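Local coordinates for putative deoxyribonuclease yjjV (Escherichia coli, PDB 1ZZM), which probably hydrolyses ester bonds, as a TatD-type metal-dependent hydrolase that binds two divalent metal cations per subunit, at residues F159-E167 against S188-L197; I176-Y184 against V229-R237. One frame throughout, in Å; residues are numbered along the deposited sequence.

Both contacts belong to one side of the TatD barrel, their centres about 11 Å apart, and their segments interleave along the chain: helix 163-171 leads into strand 175-178, which leads in turn into helix 190-196. Contact 1 pairs the two helices that flank this strand; contact 2 packs the strand end and the turn after it against helix 226-236. Arg-191 NH1 lies 2.7 Å from Ile-182 O, and Arg-237 NH1 2.6 Å from Leu-197 O, hydrogen bonds joining the two contacts. The metal centre is not far off: a bound zinc ion lies about 10 Å from the side chain of Phe-159, and one lies about 11 Å from Gly-179 itself.

Contact 1 (F159-E167 against S188-L197); sequences FSGSLQQAE and SKTRDVIAKL
Two neighbouring helices on the outside of the TatD barrel, 163-171 and 190-196, meet here together with the loops that lead into them, and Val-193 sits between them. Its two methyls divide the work. CG1, anti to the backbone N (chi1 172°), presses on Ala-166 CB at 3.5 Å, tighter than usual van der Waals contact, while CG2 is turned to the first turn of the partner helix, 3.4 Å from Leu-163 N. The Leu-163 side chain runs past Val-193 in the opposite direction, bringing its CD1 to 3.9 Å from Val-193 CG1. The other methyl, Leu-163 CD2, meets the extended aliphatic chain of Lys-196 at CD, the two side chains crossing nearly at right angles. Leu-197 CD2 closes the far end, 3.9 Å from Ala-166 CB.

At the loop end the contact turns polar. Ser-160 OG and Thr-190 OG1 share a hydrogen bond of 3.1 Å. The rotation of Thr-190 that brings OG1 here places its methyl CG2 anti to the backbone N, 3.5 Å from Phe-159 O. Beyond it the Phe-159 ring, which stacks with that of His-138, approaches Val-193 CG1 obliquely.

Ser-162 N-caps its helix: its OG accepts from Gln-165 N, and Ser-162 N donates almost straight to Gln-165 OE1 (N-H...O 174°), a capping box. Gln-165 NE2 also bonds Asp-139. Gly-161, just before Ser-162, has backbone angles that call for glycine.

The axes of the short helical segments pass 9.8 Å apart at -40°, in the same general direction, as expected for successive helices of a beta/alpha barrel whose parallel strands lie beneath them, here with strand 175-178 in between along the chain.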
loop_
_atom_site.group_PDB
_atom_site.type_symbol
_atom_site.label_atom_id
_atom_site.label_comp_id
_atom_site.label_asym_id
_atom_site.label_seq_id
_atom_site.Cartn_x
_atom_site.Cartn_y
_atom_site.Cartn_z
ATOM N N PHE A 159 0.501 5.556 -6.044
ATOM C CA PHE A 159 1.358 6.406 -6.832
ATOM C C PHE A 159 0.694 7.472 -7.698
ATOM O O PHE A 159 -0.274 7.206 -8.420
ATOM C CB PHE A 159 2.248 5.561 -7.761
ATOM C CG PHE A 159 3.228 6.385 -8.565
ATOM C CD1 PHE A 159 4.456 6.758 -8.027
ATOM C CD2 PHE A 159 2.889 6.840 -9.847
ATOM C CE1 PHE A 159 5.341 7.582 -8.745
ATOM C CE2 PHE A 159 3.771 7.660 -10.564
ATOM C CZ PHE A 159 4.992 8.031 -10.009
ATOM N N SER A 160 1.220 8.682 -7.601
ATOM C CA SER A 160 0.777 9.759 -8.475
ATOM C C SER A 160 2.045 10.540 -8.722
ATOM O O SER A 160 2.728 10.933 -7.779
ATOM C CB SER A 160 -0.253 10.681 -7.836
ATOM O OG SER A 160 -0.552 11.705 -8.784
ATOM N N GLY A 161 2.376 10.765 -9.982
ATOM C CA GLY A 161 3.601 11.493 -10.255
ATOM C C GLY A 161 4.029 11.316 -11.678
ATOM O O GLY A 161 3.238 10.906 -12.492
ATOM N N SER A 162 5.296 11.598 -11.961
ATOM C CA SER A 162 5.827 11.527 -13.316
ATOM C C SER A 162 6.295 10.144 -13.755
ATOM O O SER A 162 6.544 9.243 -12.951
ATOM C CB SER A 162 7.008 12.498 -13.456
ATOM O OG SER A 162 8.155 12.001 -12.770
ATOM N N LEU A 163 6.424 9.991 -15.056
ATOM C CA LEU A 163 6.896 8.727 -15.591
ATOM C C LEU A 163 8.313 8.475 -15.082
ATOM O O LEU A 163 8.657 7.348 -14.711
ATOM C CB LEU A 163 6.892 8.786 -17.112
ATOM C CG LEU A 163 7.323 7.507 -17.811
ATOM C CD1 LEU A 163 6.463 6.401 -17.350
ATOM C CD2 LEU A 163 7.203 7.670 -19.315
ATOM N N GLN A 164 9.161 9.507 -15.087
ATOM C CA GLN A 164 10.534 9.279 -14.591
ATOM C C GLN A 164 10.544 8.810 -13.137
ATOM O O GLN A 164 11.331 7.936 -12.758
ATOM C CB GLN A 164 11.414 10.537 -14.760
ATOM C CG GLN A 164 12.795 10.425 -14.077
ATOM C CD GLN A 164 12.747 10.844 -12.612
ATOM O OE1 GLN A 164 13.450 10.287 -11.763
ATOM N NE2 GLN A 164 11.932 11.833 -12.315
ATOM N N GLN A 165 9.659 9.358 -12.314
ATOM C CA GLN A 165 9.649 8.943 -10.915
ATOM C C GLN A 165 9.212 7.499 -10.774
ATOM O O GLN A 165 9.806 6.753 -9.994
ATOM C CB GLN A 165 8.750 9.863 -10.092
ATOM C CG GLN A 165 9.359 11.250 -9.968
ATOM C CD GLN A 165 8.406 12.252 -9.378
ATOM O OE1 GLN A 165 7.173 12.214 -9.645
ATOM N NE2 GLN A 165 8.960 13.189 -8.585
ATOM N N ALA A 166 8.191 7.099 -11.534
ATOM C CA ALA A 166 7.718 5.711 -11.496
ATOM C C ALA A 166 8.781 4.759 -11.996
ATOM O O ALA A 166 9.075 3.753 -11.345
ATOM C CB ALA A 166 6.451 5.552 -12.329
ATOM N N GLU A 167 9.367 5.068 -13.153
ATOM C CA GLU A 167 10.396 4.201 -13.726
ATOM C C GLU A 167 11.592 4.061 -12.794
ATOM O O GLU A 167 12.158 2.983 -12.682
ATOM C CB GLU A 167 10.853 4.717 -15.094
ATOM C CG GLU A 167 9.727 4.774 -16.121
ATOM C CD GLU A 167 10.230 5.152 -17.512
ATOM O OE1 GLU A 167 11.150 5.992 -17.605
ATOM O OE2 GLU A 167 9.694 4.613 -18.503
ATOM N N SER A 188 -4.101 14.804 -13.155
ATOM C CA SER A 188 -2.671 14.582 -13.337
ATOM C C SER A 188 -2.468 13.746 -14.582
ATOM O O SER A 188 -3.426 13.395 -15.280
ATOM C CB SER A 188 -2.046 13.837 -12.138
ATOM O OG SER A 188 -2.359 12.446 -12.154
ATOM N N LYS A 189 -1.214 13.396 -14.836
ATOM C CA LYS A 189 -0.871 12.599 -16.000
ATOM C C LYS A 189 -0.494 11.189 -15.548
ATOM O O LYS A 189 0.191 10.436 -16.260
ATOM C CB LYS A 189 0.297 13.251 -16.744
ATOM C CG LYS A 189 0.012 14.678 -17.214
ATOM C CD LYS A 189 -1.254 14.740 -18.064
ATOM C CE LYS A 189 -1.160 13.812 -19.275
ATOM N NZ LYS A 189 -2.463 13.696 -20.004
ATOM N N THR A 190 -0.951 10.826 -14.359
ATOM C CA THR A 190 -0.640 9.506 -13.844
ATOM C C THR A 190 -1.222 8.371 -14.701
ATOM O O THR A 190 -0.628 7.280 -14.805
ATOM C CB THR A 190 -1.072 9.382 -12.377
ATOM O OG1 THR A 190 -0.363 10.353 -11.605
ATOM C CG2 THR A 190 -0.722 7.980 -11.821
ATOM N N ARG A 191 -2.355 8.607 -15.354
ATOM C CA ARG A 191 -2.925 7.557 -16.191
ATOM C C ARG A 191 -1.960 7.195 -17.312
ATOM O O ARG A 191 -1.815 6.017 -17.656
ATOM C CB ARG A 191 -4.275 7.995 -16.798
ATOM C CG ARG A 191 -5.378 8.208 -15.761
ATOM C CD ARG A 191 -6.525 9.073 -16.328
ATOM N NE ARG A 191 -7.094 8.574 -17.581
ATOM C CZ ARG A 191 -7.983 7.583 -17.680
ATOM N NH1 ARG A 191 -8.415 6.958 -16.600
ATOM N NH2 ARG A 191 -8.469 7.227 -18.868
ATOM N N ASP A 192 -1.272 8.197 -17.866
ATOM C CA ASP A 192 -0.330 7.942 -18.943
ATOM C C ASP A 192 0.875 7.146 -18.441
ATOM O O ASP A 192 1.424 6.329 -19.173
ATOM C CB ASP A 192 0.154 9.255 -19.578
ATOM C CG ASP A 192 -0.917 9.928 -20.406
ATOM O OD1 ASP A 192 -1.767 9.205 -20.984
ATOM O OD2 ASP A 192 -0.901 11.179 -20.496
ATOM N N VAL A 193 1.273 7.385 -17.189
ATOM C CA VAL A 193 2.410 6.660 -16.598
ATOM C C VAL A 193 2.020 5.214 -16.424
ATOM O O VAL A 193 2.715 4.295 -16.877
ATOM C CB VAL A 193 2.784 7.247 -15.189
ATOM C CG1 VAL A 193 3.853 6.352 -14.482
ATOM C CG2 VAL A 193 3.292 8.628 -15.340
ATOM N N ILE A 194 0.868 5.003 -15.792
ATOM C CA ILE A 194 0.408 3.645 -15.540
ATOM C C ILE A 194 0.185 2.874 -16.840
ATOM O O ILE A 194 0.371 1.666 -16.901
ATOM C CB ILE A 194 -0.873 3.678 -14.692
ATOM C CG1 ILE A 194 -0.548 4.334 -13.363
ATOM C CG2 ILE A 194 -1.411 2.280 -14.453
ATOM C CD1 ILE A 194 0.603 3.698 -12.586
ATOM N N ALA A 195 -0.197 3.580 -17.894
ATOM C CA ALA A 195 -0.389 2.919 -19.181
ATOM C C ALA A 195 0.940 2.423 -19.748
ATOM O O ALA A 195 0.969 1.469 -20.515
ATOM C CB ALA A 195 -1.040 3.897 -20.177
ATOM N N LYS A 196 2.040 3.042 -19.366
ATOM C CA LYS A 196 3.337 2.658 -19.918
ATOM C C LYS A 196 4.208 1.705 -19.108
ATOM O O LYS A 196 5.095 1.050 -19.668
ATOM C CB LYS A 196 4.154 3.903 -20.225
ATOM C CG LYS A 196 3.414 4.917 -21.070
ATOM C CD LYS A 196 4.214 6.205 -21.186
ATOM C CE LYS A 196 3.381 7.316 -21.824
ATOM N NZ LYS A 196 4.139 8.598 -21.876
ATOM N N LEU A 197 3.988 1.636 -17.804
ATOM C CA LEU A 197 4.824 0.752 -16.983
ATOM C C LEU A 197 4.643 -0.720 -17.338
ATOM O O LEU A 197 3.606 -1.117 -17.860
ATOM C CB LEU A 197 4.501 0.959 -15.494
ATOM C CG LEU A 197 4.741 2.385 -14.921
ATOM C CD1 LEU A 197 4.223 2.483 -13.455
ATOM C CD2 LEU A 197 6.241 2.708 -14.978
#

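Contact 2 (I176-Y184 against V229-R237); sequences IGVGGTITY and VFAVLCELR
Gly-180 O is gripped twice from Thr-183, by the backbone N at 3.0 Å and by the side-chain OG1 at 2.7 Å, the hydroxyl lying in the carbonyl plane. With OG1 wedged between its own backbone N and carbonyl carbon (chi1 66°), Thr-183 bends back over the 3-10 turn 180-183. That leaves its methyl CG2 on the helix side, where it meets Val-232 CG2 at 3.9 Å, the two side chains crossing at about a right angle. OG1 is also hydrogen-bonded to the backbone of Asn-214, a second tie for this turn.

No hydrogen bond crosses between the two segments; methyls meet methyls and the backbone of the bend. Val-229 fits against the place where strand 175-178 gives way to the turn: CG1 lies 3.5 Å from Val-178 O and 4.0 Å from Val-178 CG1, while CG2 rests on the peptide joining Gly-179 to Gly-180, 4.0 Å from Gly-180 N. Val-178 CG1 also reaches the neighbourhood of Leu-233 CD1.

Further along the helix, Leu-236 brings CD1 to 4.1 Å from Ile-182 CB, and Val-229 CG1 neighbours Ile-182 CG1, so Ile-182 faces residues from successive turns of the helix. The end of its side chain points to Val-232, but the modelled position of CD1 there is doubtful. Arg-191 of helix 190-196 packs on Val-232 and Leu-236 as well.

Between these two segments, then, branched aliphatic side chains supply the cohesion, while the polar atoms of the turn look elsewhere: Gly-180 O to Thr-183, Thr-183 OG1 to Asn-214 as well, and Ile-182 O to helix 190-196. The contact therefore rests on close apolar fit, and its directional bonds shape the turn rather than bridge to helix 226-236.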
loop_
_atom_site.group_PDB
_atom_site.type_symbol
_atom_site.label_atom_id
_atom_site.label_comp_id
_atom_site.label_asym_id
_atom_site.label_seq_id
_atom_site.Cartn_x
_atom_site.Cartn_y
_atom_site.Cartn_z
ATOM N N ILE A 176 4.460 -0.546 -8.092
ATOM C CA ILE A 176 3.699 0.707 -8.127
ATOM C C ILE A 176 2.229 0.386 -7.810
ATOM O O ILE A 176 1.580 -0.386 -8.522
ATOM C CB ILE A 176 3.777 1.371 -9.557
ATOM C CG1 ILE A 176 5.222 1.738 -9.924
ATOM C CG2 ILE A 176 2.866 2.619 -9.648
ATOM C CD1 ILE A 176 5.973 2.675 -8.942
ATOM N N GLY A 177 1.690 1.013 -6.761
ATOM C CA GLY A 177 0.312 0.753 -6.389
ATOM C C GLY A 177 -0.654 1.591 -7.209
ATOM O O GLY A 177 -0.544 2.815 -7.276
ATOM N N VAL A 178 -1.596 0.925 -7.851
ATOM C CA VAL A 178 -2.570 1.594 -8.711
ATOM C C VAL A 178 -3.904 1.665 -7.981
ATOM O O VAL A 178 -4.534 0.626 -7.720
ATOM C CB VAL A 178 -2.810 0.827 -10.043
ATOM C CG1 VAL A 178 -3.734 1.640 -10.933
ATOM C CG2 VAL A 178 -1.498 0.587 -10.778
ATOM N N GLY A 179 -4.323 2.894 -7.689
ATOM C CA GLY A 179 -5.566 3.141 -6.990
ATOM C C GLY A 179 -6.421 4.204 -7.673
ATOM O O GLY A 179 -6.253 4.488 -8.873
ATOM N N GLY A 180 -7.293 4.828 -6.890
ATOM C CA GLY A 180 -8.246 5.813 -7.400
ATOM C C GLY A 180 -7.717 6.972 -8.212
ATOM O O GLY A 180 -8.475 7.633 -8.948
ATOM N N THR A 181 -6.417 7.219 -8.096
ATOM C CA THR A 181 -5.793 8.310 -8.829
ATOM C C THR A 181 -6.018 8.184 -10.328
ATOM O O THR A 181 -6.174 9.200 -11.025
ATOM C CB THR A 181 -4.277 8.351 -8.588
ATOM O OG1 THR A 181 -4.024 8.559 -7.194
ATOM C CG2 THR A 181 -3.628 9.478 -9.423
ATOM N N ILE A 182 -6.055 6.955 -10.842
ATOM C CA ILE A 182 -6.216 6.815 -12.278
ATOM C C ILE A 182 -7.624 7.083 -12.796
ATOM O O ILE A 182 -7.835 7.045 -14.002
ATOM C CB ILE A 182 -5.766 5.430 -12.808
ATOM C CG1 ILE A 182 -6.585 4.281 -12.203
ATOM C CG2 ILE A 182 -4.282 5.237 -12.510
ATOM C CD1 ILE A 182 -8.072 4.422 -12.305
ATOM N N THR A 183 -8.577 7.329 -11.892
ATOM C CA THR A 183 -9.952 7.586 -12.332
ATOM C C THR A 183 -10.223 9.061 -12.575
ATOM O O THR A 183 -11.344 9.428 -12.958
ATOM C CB THR A 183 -11.019 7.075 -11.332
ATOM O OG1 THR A 183 -10.930 7.816 -10.115
ATOM C CG2 THR A 183 -10.844 5.593 -11.061
ATOM N N TYR A 184 -9.199 9.891 -12.362
ATOM C CA TYR A 184 -9.278 11.343 -12.544
ATOM C C TYR A 184 -8.362 11.818 -13.685
ATOM O O TYR A 184 -7.299 12.381 -13.436
ATOM C CB TYR A 184 -8.827 12.043 -11.256
ATOM C CG TYR A 184 -9.718 11.791 -10.053
ATOM C CD1 TYR A 184 -10.865 12.547 -9.857
ATOM C CD2 TYR A 184 -9.387 10.832 -9.089
ATOM C CE1 TYR A 184 -11.660 12.376 -8.728
ATOM C CE2 TYR A 184 -10.185 10.645 -7.951
ATOM C CZ TYR A 184 -11.318 11.432 -7.781
ATOM O OH TYR A 184 -12.095 11.342 -6.656
ATOM N N VAL A 229 -11.299 0.296 -9.917
ATOM C CA VAL A 229 -9.965 0.772 -10.306
ATOM C C VAL A 229 -9.484 -0.137 -11.438
ATOM O O VAL A 229 -8.984 0.336 -12.448
ATOM C CB VAL A 229 -8.952 0.674 -9.132
ATOM C CG1 VAL A 229 -7.496 1.011 -9.610
ATOM C CG2 VAL A 229 -9.350 1.630 -8.055
ATOM N N PHE A 230 -9.693 -1.441 -11.276
ATOM C CA PHE A 230 -9.288 -2.415 -12.277
ATOM C C PHE A 230 -9.951 -2.159 -13.637
ATOM O O PHE A 230 -9.301 -2.256 -14.688
ATOM C CB PHE A 230 -9.620 -3.841 -11.799
ATOM C CG PHE A 230 -9.387 -4.902 -12.848
ATOM C CD1 PHE A 230 -8.093 -5.331 -13.149
ATOM C CD2 PHE A 230 -10.450 -5.455 -13.537
ATOM C CE1 PHE A 230 -7.866 -6.303 -14.124
ATOM C CE2 PHE A 230 -10.244 -6.421 -14.509
ATOM C CZ PHE A 230 -8.933 -6.852 -14.807
ATOM N N ALA A 231 -11.245 -1.849 -13.626
ATOM C CA ALA A 231 -11.960 -1.592 -14.880
ATOM C C ALA A 231 -11.307 -0.408 -15.574
ATOM O O ALA A 231 -11.128 -0.410 -16.781
ATOM C CB ALA A 231 -13.449 -1.301 -14.610
ATOM N N VAL A 232 -10.940 0.613 -14.816
ATOM C CA VAL A 232 -10.293 1.762 -15.421
ATOM C C VAL A 232 -8.894 1.414 -15.911
ATOM O O VAL A 232 -8.458 1.878 -16.974
ATOM C CB VAL A 232 -10.252 2.916 -14.431
ATOM C CG1 VAL A 232 -9.447 4.077 -14.986
ATOM C CG2 VAL A 232 -11.678 3.357 -14.134
ATOM N N LEU A 233 -8.176 0.603 -15.139
ATOM C CA LEU A 233 -6.827 0.188 -15.546
ATOM C C LEU A 233 -6.904 -0.555 -16.876
ATOM O O LEU A 233 -6.023 -0.431 -17.716
ATOM C CB LEU A 233 -6.207 -0.737 -14.503
ATOM C CG LEU A 233 -4.805 -1.281 -14.815
ATOM C CD1 LEU A 233 -3.812 -0.136 -14.935
ATOM C CD2 LEU A 233 -4.365 -2.272 -13.682
ATOM N N CYS A 234 -7.956 -1.345 -17.066
ATOM C CA CYS A 234 -8.094 -2.067 -18.326
ATOM C C CYS A 234 -8.272 -1.105 -19.500
ATOM O O CYS A 234 -7.842 -1.401 -20.612
ATOM C CB CYS A 234 -9.278 -3.019 -18.284
ATOM S SG CYS A 234 -9.029 -4.411 -17.201
ATOM N N GLU A 235 -8.895 0.040 -19.254
ATOM C CA GLU A 235 -9.109 1.012 -20.321
ATOM C C GLU A 235 -7.783 1.656 -20.713
ATOM O O GLU A 235 -7.598 2.082 -21.854
ATOM C CB GLU A 235 -10.105 2.094 -19.870
ATOM C CG GLU A 235 -11.554 1.607 -19.755
ATOM C CD GLU A 235 -12.427 2.510 -18.885
ATOM O OE1 GLU A 235 -12.015 3.653 -18.563
ATOM O OE2 GLU A 235 -13.542 2.056 -18.528
ATOM N N LEU A 236 -6.860 1.735 -19.760
ATOM C CA LEU A 236 -5.557 2.334 -20.003
ATOM C C LEU A 236 -4.560 1.399 -20.656
ATOM O O LEU A 236 -3.680 1.823 -21.404
ATOM C CB LEU A 236 -4.929 2.792 -18.688
ATOM C CG LEU A 236 -5.606 3.929 -17.947
ATOM C CD1 LEU A 236 -4.913 4.182 -16.601
ATOM C CD2 LEU A 236 -5.556 5.134 -18.840
ATOM N N ARG A 237 -4.681 0.120 -20.356
ATOM C CA ARG A 237 -3.730 -0.852 -20.869
ATOM C C ARG A 237 -4.101 -1.467 -22.188
ATOM O O ARG A 237 -5.267 -1.479 -22.563
ATOM C CB ARG A 237 -3.569 -1.976 -19.848
ATOM C CG ARG A 237 -3.148 -1.469 -18.476
ATOM C CD ARG A 237 -1.740 -0.893 -18.542
ATOM N NE ARG A 237 -0.761 -1.904 -18.951
ATOM C CZ ARG A 237 0.543 -1.830 -18.678
ATOM N NH1 ARG A 237 1.016 -0.792 -17.984
ATOM N NH2 ARG A 237 1.373 -2.777 -19.109
#